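3-oxosteroid 1-dehydrogenase (Sterolibacterium denitrificans, PDB 7P18) probably catalyses the FAD-dependent 1-dehydrogenation of 3-oxosteroids to 3-oxo-Delta(1)-steroids, and holds the product androsta-1,4-diene-3,17-dione in a pocket beside the flavin. Local coordinates at residues A[326-329]-A[334-337]; A[397-402]-A[414-419]. All blocks are in the same frame, centred on the assembly; numbering follows the deposited sequence.

Overall arrangement
Following the chain from the N terminus, strand 320-326 runs out into a loop that returns as the short strand 335-336; contact 1 closes this loop by backbone pairing. The chain then passes through strand 347-349, helix 363-377, strand 383-387 and helix 389-394 before contact 2 brings 397-402 against 414-419, closing a second loop at the entry to strand 418-420. The two closures follow in series, neither nesting nor crossing. Their centres lie about 9 Å apart, and both reach the antiparallel sheet that contains strand 486-502. They also meet directly: V328 packs on P399 and P329 on V416, so the first loop is joined to the second.

Contact 1: A[326-329]-A[334-337]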
ATOM      1  N   ILE A 326      -0.319  13.831   3.328  1.00 22.30           N
ATOM      2  CA  ILE A 326       0.264  15.095   3.884  1.00 23.48           C
ATOM      3  C   ILE A 326       1.464  15.516   3.029  1.00 20.94           C
ATOM      4  O   ILE A 326       2.446  14.731   2.885  1.00 22.93           O
ATOM      5  CB  ILE A 326       0.729  14.887   5.340  1.00 24.50           C
ATOM      6  CG1 ILE A 326      -0.395  14.406   6.258  1.00 23.38           C
ATOM      7  CG2 ILE A 326       1.410  16.142   5.898  1.00 24.88           C
ATOM      8  CD1 ILE A 326      -1.566  15.311   6.347  1.00 22.99           C
ATOM      9  N   HIS A 327       1.440  16.773   2.608  1.00 23.07           N
ATOM     10  CA  HIS A 327       2.547  17.411   1.868  1.00 22.76           C
ATOM     11  C   HIS A 327       3.692  17.627   2.869  1.00 21.82           C
ATOM     12  O   HIS A 327       3.427  18.157   3.992  1.00 20.95           O
ATOM     13  CB  HIS A 327       2.102  18.723   1.248  1.00 22.73           C
ATOM     14  CG  HIS A 327       3.246  19.562   0.809  1.00 26.17           C
ATOM     15  ND1 HIS A 327       4.010  19.254  -0.291  1.00 26.35           N
ATOM     16  CD2 HIS A 327       3.782  20.666   1.363  1.00 31.26           C
ATOM     17  CE1 HIS A 327       4.984  20.136  -0.387  1.00 30.51           C
ATOM     18  NE2 HIS A 327       4.866  21.012   0.613  1.00 30.70           N
ATOM     19  N   VAL A 328       4.866  17.178   2.497  1.00 22.07           N
ATOM     20  CA  VAL A 328       6.134  17.484   3.208  1.00 25.58           C
ATOM     21  C   VAL A 328       7.056  18.235   2.267  1.00 24.29           C
ATOM     22  O   VAL A 328       7.489  17.686   1.254  1.00 24.99           O
ATOM     23  CB  VAL A 328       6.814  16.224   3.733  1.00 27.09           C
ATOM     24  CG1 VAL A 328       8.079  16.568   4.502  1.00 30.02           C
ATOM     25  CG2 VAL A 328       5.839  15.454   4.609  1.00 29.36           C
ATOM     26  N   PRO A 329       7.465  19.473   2.625  1.00 23.96           N
ATOM     27  CA  PRO A 329       8.395  20.234   1.766  1.00 26.43           C
ATOM     28  C   PRO A 329       9.651  19.427   1.422  1.00 26.01           C
ATOM     29  O   PRO A 329      10.218  18.772   2.252  1.00 26.99           O
ATOM     30  CB  PRO A 329       8.717  21.493   2.587  1.00 26.40           C
ATOM     31  CG  PRO A 329       7.498  21.647   3.497  1.00 27.40           C
ATOM     32  CD  PRO A 329       7.054  20.228   3.818  1.00 24.67           C
ATOM     33  N   GLN A 334       3.747  12.530  -1.031  1.00 24.67           N
ATOM     34  CA  GLN A 334       3.040  12.899   0.214  1.00 22.21           C
ATOM     35  C   GLN A 334       3.035  11.684   1.164  1.00 25.91           C
ATOM     36  O   GLN A 334       3.148  10.535   0.713  1.00 23.90           O
ATOM     37  CB  GLN A 334       1.686  13.502  -0.115  1.00 23.33           C
ATOM     38  CG  GLN A 334       1.872  14.783  -0.929  1.00 23.42           C
ATOM     39  CD  GLN A 334       0.755  15.775  -0.807  1.00 23.82           C
ATOM     40  OE1 GLN A 334       0.870  16.895  -1.310  1.00 28.24           O
ATOM     41  NE2 GLN A 334      -0.362  15.354  -0.236  1.00 21.33           N
ATOM     42  N   THR A 335       2.960  11.948   2.472  1.00 24.26           N
ATOM     43  CA  THR A 335       2.967  10.893   3.512  1.00 22.89           C
ATOM     44  C   THR A 335       1.532  10.451   3.778  1.00 20.65           C
ATOM     45  O   THR A 335       0.652  11.303   4.111  1.00 21.04           O
ATOM     46  CB  THR A 335       3.616  11.390   4.806  1.00 24.00           C
ATOM     47  OG1 THR A 335       4.955  11.740   4.479  1.00 21.43           O
ATOM     48  CG2 THR A 335       3.673  10.309   5.866  1.00 25.03           C
ATOM     49  N   GLY A 336       1.279   9.138   3.680  1.00 23.18           N
ATOM     50  CA  GLY A 336      -0.064   8.632   4.014  1.00 20.93           C
ATOM     51  C   GLY A 336      -0.271   8.535   5.521  1.00 22.28           C
ATOM     52  O   GLY A 336       0.699   8.230   6.247  1.00 22.59           O
ATOM     53  N   LEU A 337      -1.477   8.811   5.976  1.00 21.40           N
ATOM     54  CA  LEU A 337      -1.891   8.638   7.389  1.00 20.62           C
ATOM     55  C   LEU A 337      -2.608   7.282   7.490  1.00 21.51           C
ATOM     56  O   LEU A 337      -3.811   7.242   7.273  1.00 21.96           O
ATOM     57  CB  LEU A 337      -2.787   9.804   7.780  1.00 19.63           C
ATOM     58  CG  LEU A 337      -2.134  11.195   7.747  1.00 24.85           C
ATOM     59  CD1 LEU A 337      -3.073  12.222   8.326  1.00 25.99           C
ATOM     60  CD2 LEU A 337      -0.800  11.253   8.466  1.00 25.99           C
TER
HETATM   61  O   HOH W   1       3.127  17.763  -2.458  1.00 27.59           O
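I326 and T335 face each other as an antiparallel hydrogen-bonded pair. The bond from T335 N to I326 O, 2.9 Å, is close to straight, whereas the return bond from I326 N to T335 O, 2.8 Å, is bent to 137° at the hydrogen. Polar side-chain contacts gather round Q334. Its CG lies beside its own backbone N (chi1 -62°) and the chain extends from there, which lays the amide alongside the backbone of H327. OE1 comes 3.4 Å from H327 CB and sits near the plane of the imidazole, at its edge, with ring and amide planes 59° apart. A water bridges the two groups: it donates to Q334 OE1 at 2.7 Å and lies 2.8 Å from H327 ND1. At the other end of the amide, NE2 is hydrogen-bonded to S325 OG and D492 OD2, so both ends of the group are engaged and its flip is fixed. A leucine in place of Q334 lacks the amide and would probably leave S325 OG and D492 OD2 without this donor and the bridging water without its acceptor at that end. The whole forms a beta hairpin with a long connection, joining strand 320-326 to strand 335-336 at an edge of the sheet, with the T335 side chain about 7 Å from the bound FAD. The apolar part is small: I326 CG1 rests 3.9 Å from L337 CD2, the two side chains crossing at about a right angle, and M489 of strand 486-502 also packs on I326. In a van der Waals approach of methyl to hydroxyl, V328 CG2 comes 3.8 Å from T335 OG1.

Contact 2: A[397-402]-A[414-419]; sequences MGPLMP and GKVYWR
V416 and Y417 receive P399 and L400, the last two residues of a type II' beta turn that runs from M397 to L400, and so the loop following helix 389-394 is packed against the approach to strand 418-420. Two backbone hydrogen bonds close the turn, L400 N to M397 O at 3.0 Å and M397 N to L400 O, and G398 takes the positive phi (52°) of its second position, where a side chain would collide with P399 CD. Across the contact there is no hydrogen bond, and apolar atoms do the work. Segment 414-419 begins with its own tight loop: G414 N is hydrogen-bonded to Y417 O at 2.8 Å, and G414 CA lies over one face of the W418 ring, toward its rim. V416 comes next. Its CG1 is anti to the backbone N (chi1 170°), a setting that brings this methyl to P399 CG at 3.7 Å and to L400 CD2 at 4.2 Å; the proline and valine side chains lie alongside and run in opposite senses. P329 of the neighbouring loop also packs on V416. At Y417 the ring meets the same leucine methyl obliquely, CD1 to L400 CD2 being 4.2 Å, while its hydroxyl is hydrogen-bonded to R409 O; L400 additionally touches M489. With W418 the chain enters strand 418-420, pairing through its backbone with A488 in strand 486-502, and the indole stacks edge-to-face with W384. R419 closes the segment: its NH1 lies in the plane of the Y417 ring, at the edge, and forms a salt bridge with D408 OD2.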
ATOM      1  N   MET A 397       2.046  12.003  13.814  1.00 26.64           N
ATOM      2  CA  MET A 397       1.024  12.231  12.760  1.00 24.95           C
ATOM      3  C   MET A 397       1.757  12.457  11.432  1.00 24.28           C
ATOM      4  O   MET A 397       2.232  13.574  11.173  1.00 26.01           O
ATOM      5  CB  MET A 397       0.112  13.401  13.105  1.00 25.34           C
ATOM      6  CG  MET A 397      -1.100  13.517  12.159  1.00 26.72           C
ATOM      7  SD  MET A 397      -2.149  12.051  12.067  1.00 26.44           S
ATOM      8  CE  MET A 397      -2.833  11.980  13.726  1.00 24.20           C
ATOM      9  N   GLY A 398       1.879  11.401  10.640  1.00 24.94           N
ATOM     10  CA  GLY A 398       2.703  11.387   9.424  1.00 25.81           C
ATOM     11  C   GLY A 398       4.107  11.869   9.712  1.00 27.57           C
ATOM     12  O   GLY A 398       4.787  11.293  10.567  1.00 26.40           O
ATOM     13  N   PRO A 399       4.581  12.968   9.072  1.00 26.90           N
ATOM     14  CA  PRO A 399       5.929  13.450   9.326  1.00 27.37           C
ATOM     15  C   PRO A 399       6.145  14.019  10.742  1.00 27.23           C
ATOM     16  O   PRO A 399       7.267  14.139  11.109  1.00 31.20           O
ATOM     17  CB  PRO A 399       6.120  14.562   8.282  1.00 29.04           C
ATOM     18  CG  PRO A 399       4.706  15.073   8.062  1.00 28.96           C
ATOM     19  CD  PRO A 399       3.841  13.836   8.124  1.00 27.52           C
ATOM     20  N   LEU A 400       5.101  14.342  11.496  1.00 26.44           N
ATOM     21  CA  LEU A 400       5.270  14.861  12.882  1.00 31.28           C
ATOM     22  C   LEU A 400       5.530  13.680  13.820  1.00 32.86           C
ATOM     23  O   LEU A 400       4.698  12.777  13.871  1.00 29.41           O
ATOM     24  CB  LEU A 400       4.028  15.595  13.367  1.00 31.82           C
ATOM     25  CG  LEU A 400       3.701  16.909  12.683  1.00 32.33           C
ATOM     26  CD1 LEU A 400       2.563  17.584  13.435  1.00 30.82           C
ATOM     27  CD2 LEU A 400       4.921  17.811  12.653  1.00 35.47           C
ATOM     28  N   MET A 401       6.660  13.695  14.494  1.00 33.00           N
ATOM     29  CA  MET A 401       6.950  12.783  15.627  1.00 34.25           C
ATOM     30  C   MET A 401       6.363  13.394  16.893  1.00 30.57           C
ATOM     31  O   MET A 401       6.083  14.596  16.941  1.00 31.51           O
ATOM     32  CB  MET A 401       8.460  12.553  15.753  1.00 40.04           C
ATOM     33  CG  MET A 401       9.031  11.720  14.596  1.00 49.40           C
ATOM     34  SD  MET A 401       8.177  10.125  14.472  1.00 58.75           S
ATOM     35  CE  MET A 401       7.062  10.347  13.080  1.00 54.93           C
ATOM     36  N   PRO A 402       6.110  12.588  17.951  1.00 31.52           N
ATOM     37  CA  PRO A 402       5.547  13.131  19.192  1.00 32.86           C
ATOM     38  C   PRO A 402       6.374  14.334  19.686  1.00 32.43           C
ATOM     39  O   PRO A 402       7.619  14.275  19.606  1.00 33.36           O
ATOM     40  CB  PRO A 402       5.623  11.965  20.170  1.00 32.76           C
ATOM     41  CG  PRO A 402       5.633  10.732  19.271  1.00 35.37           C
ATOM     42  CD  PRO A 402       6.430  11.151  18.045  1.00 32.39           C
ATOM     43  N   GLY A 414       2.778  26.451   8.673  1.00 25.97           N
ATOM     44  CA  GLY A 414       1.970  26.788   7.496  1.00 25.61           C
ATOM     45  C   GLY A 414       2.275  25.903   6.302  1.00 26.01           C
ATOM     46  O   GLY A 414       1.697  26.159   5.228  1.00 26.26           O
ATOM     47  N   LYS A 415       3.129  24.883   6.449  1.00 27.02           N
ATOM     48  CA  LYS A 415       3.429  23.937   5.328  1.00 27.51           C
ATOM     49  C   LYS A 415       2.990  22.501   5.693  1.00 25.68           C
ATOM     50  O   LYS A 415       2.223  21.895   4.906  1.00 27.45           O
ATOM     51  CB  LYS A 415       4.921  23.964   5.011  1.00 25.85           C
ATOM     52  CG  LYS A 415       5.536  25.349   4.839  1.00 30.80           C
ATOM     53  CD  LYS A 415       5.034  26.102   3.652  1.00 31.89           C
ATOM     54  CE  LYS A 415       5.751  27.433   3.477  1.00 35.01           C
ATOM     55  NZ  LYS A 415       5.213  28.126   2.291  1.00 36.02           N
ATOM     56  N   VAL A 416       3.436  22.001   6.848  1.00 24.70           N
ATOM     57  CA  VAL A 416       3.079  20.632   7.362  1.00 24.80           C
ATOM     58  C   VAL A 416       2.011  20.761   8.457  1.00 26.72           C
ATOM     59  O   VAL A 416       1.129  19.896   8.582  1.00 23.56           O
ATOM     60  CB  VAL A 416       4.337  19.915   7.853  1.00 24.83           C
ATOM     61  CG1 VAL A 416       3.984  18.633   8.596  1.00 29.42           C
ATOM     62  CG2 VAL A 416       5.317  19.654   6.736  1.00 26.90           C
ATOM     63  N   TYR A 417       2.008  21.849   9.227  1.00 25.49           N
ATOM     64  CA  TYR A 417       0.991  22.045  10.282  1.00 22.68           C
ATOM     65  C   TYR A 417       0.731  23.535  10.460  1.00 24.69           C
ATOM     66  O   TYR A 417       1.639  24.344  10.197  1.00 26.04           O
ATOM     67  CB  TYR A 417       1.445  21.386  11.600  1.00 24.14           C
ATOM     68  CG  TYR A 417       2.634  22.086  12.203  1.00 26.63           C
ATOM     69  CD1 TYR A 417       3.919  21.808  11.787  1.00 27.51           C
ATOM     70  CD2 TYR A 417       2.454  23.127  13.102  1.00 27.68           C
ATOM     71  CE1 TYR A 417       5.007  22.532  12.243  1.00 31.36           C
ATOM     72  CE2 TYR A 417       3.536  23.838  13.591  1.00 30.10           C
ATOM     73  CZ  TYR A 417       4.816  23.563  13.149  1.00 30.41           C
ATOM     74  OH  TYR A 417       5.895  24.288  13.623  1.00 34.44           O
ATOM     75  N   TRP A 418      -0.492  23.857  10.882  1.00 22.91           N
ATOM     76  CA  TRP A 418      -0.889  25.208  11.342  1.00 26.09           C
ATOM     77  C   TRP A 418      -1.111  25.137  12.859  1.00 28.90           C
ATOM     78  O   TRP A 418      -1.577  24.078  13.343  1.00 25.73           O
ATOM     79  CB  TRP A 418      -2.121  25.682  10.584  1.00 25.65           C
ATOM     80  CG  TRP A 418      -1.895  25.919   9.122  1.00 26.80           C
ATOM     81  CD1 TRP A 418      -1.829  27.134   8.488  1.00 30.61           C
ATOM     82  CD2 TRP A 418      -1.781  24.925   8.084  1.00 28.29           C
ATOM     83  NE1 TRP A 418      -1.647  26.962   7.143  1.00 30.15           N
ATOM     84  CE2 TRP A 418      -1.579  25.623   6.864  1.00 29.96           C
ATOM     85  CE3 TRP A 418      -1.739  23.524   8.055  1.00 28.67           C
ATOM     86  CZ2 TRP A 418      -1.418  24.961   5.648  1.00 29.43           C
ATOM     87  CZ3 TRP A 418      -1.598  22.873   6.851  1.00 27.73           C
ATOM     88  CH2 TRP A 418      -1.416  23.586   5.664  1.00 30.86           C
ATOM     89  N   ARG A 419      -0.762  26.204  13.580  1.00 28.42           N
ATOM     90  CA  ARG A 419      -0.762  26.230  15.067  1.00 27.79           C
ATOM     91  C   ARG A 419      -1.425  27.534  15.510  1.00 33.25           C
ATOM     92  O   ARG A 419      -1.252  28.560  14.824  1.00 31.29           O
ATOM     93  CB  ARG A 419       0.668  26.017  15.573  1.00 29.14           C
ATOM     94  CG  ARG A 419       0.786  25.984  17.090  1.00 30.30           C
ATOM     95  CD  ARG A 419       2.217  25.895  17.585  1.00 31.39           C
ATOM     96  NE  ARG A 419       2.891  27.135  17.204  1.00 33.83           N
ATOM     97  CZ  ARG A 419       4.051  27.243  16.581  1.00 35.93           C
ATOM     98  NH1 ARG A 419       4.774  26.178  16.281  1.00 38.24           N
ATOM     99  NH2 ARG A 419       4.492  28.440  16.241  1.00 40.94           N
TER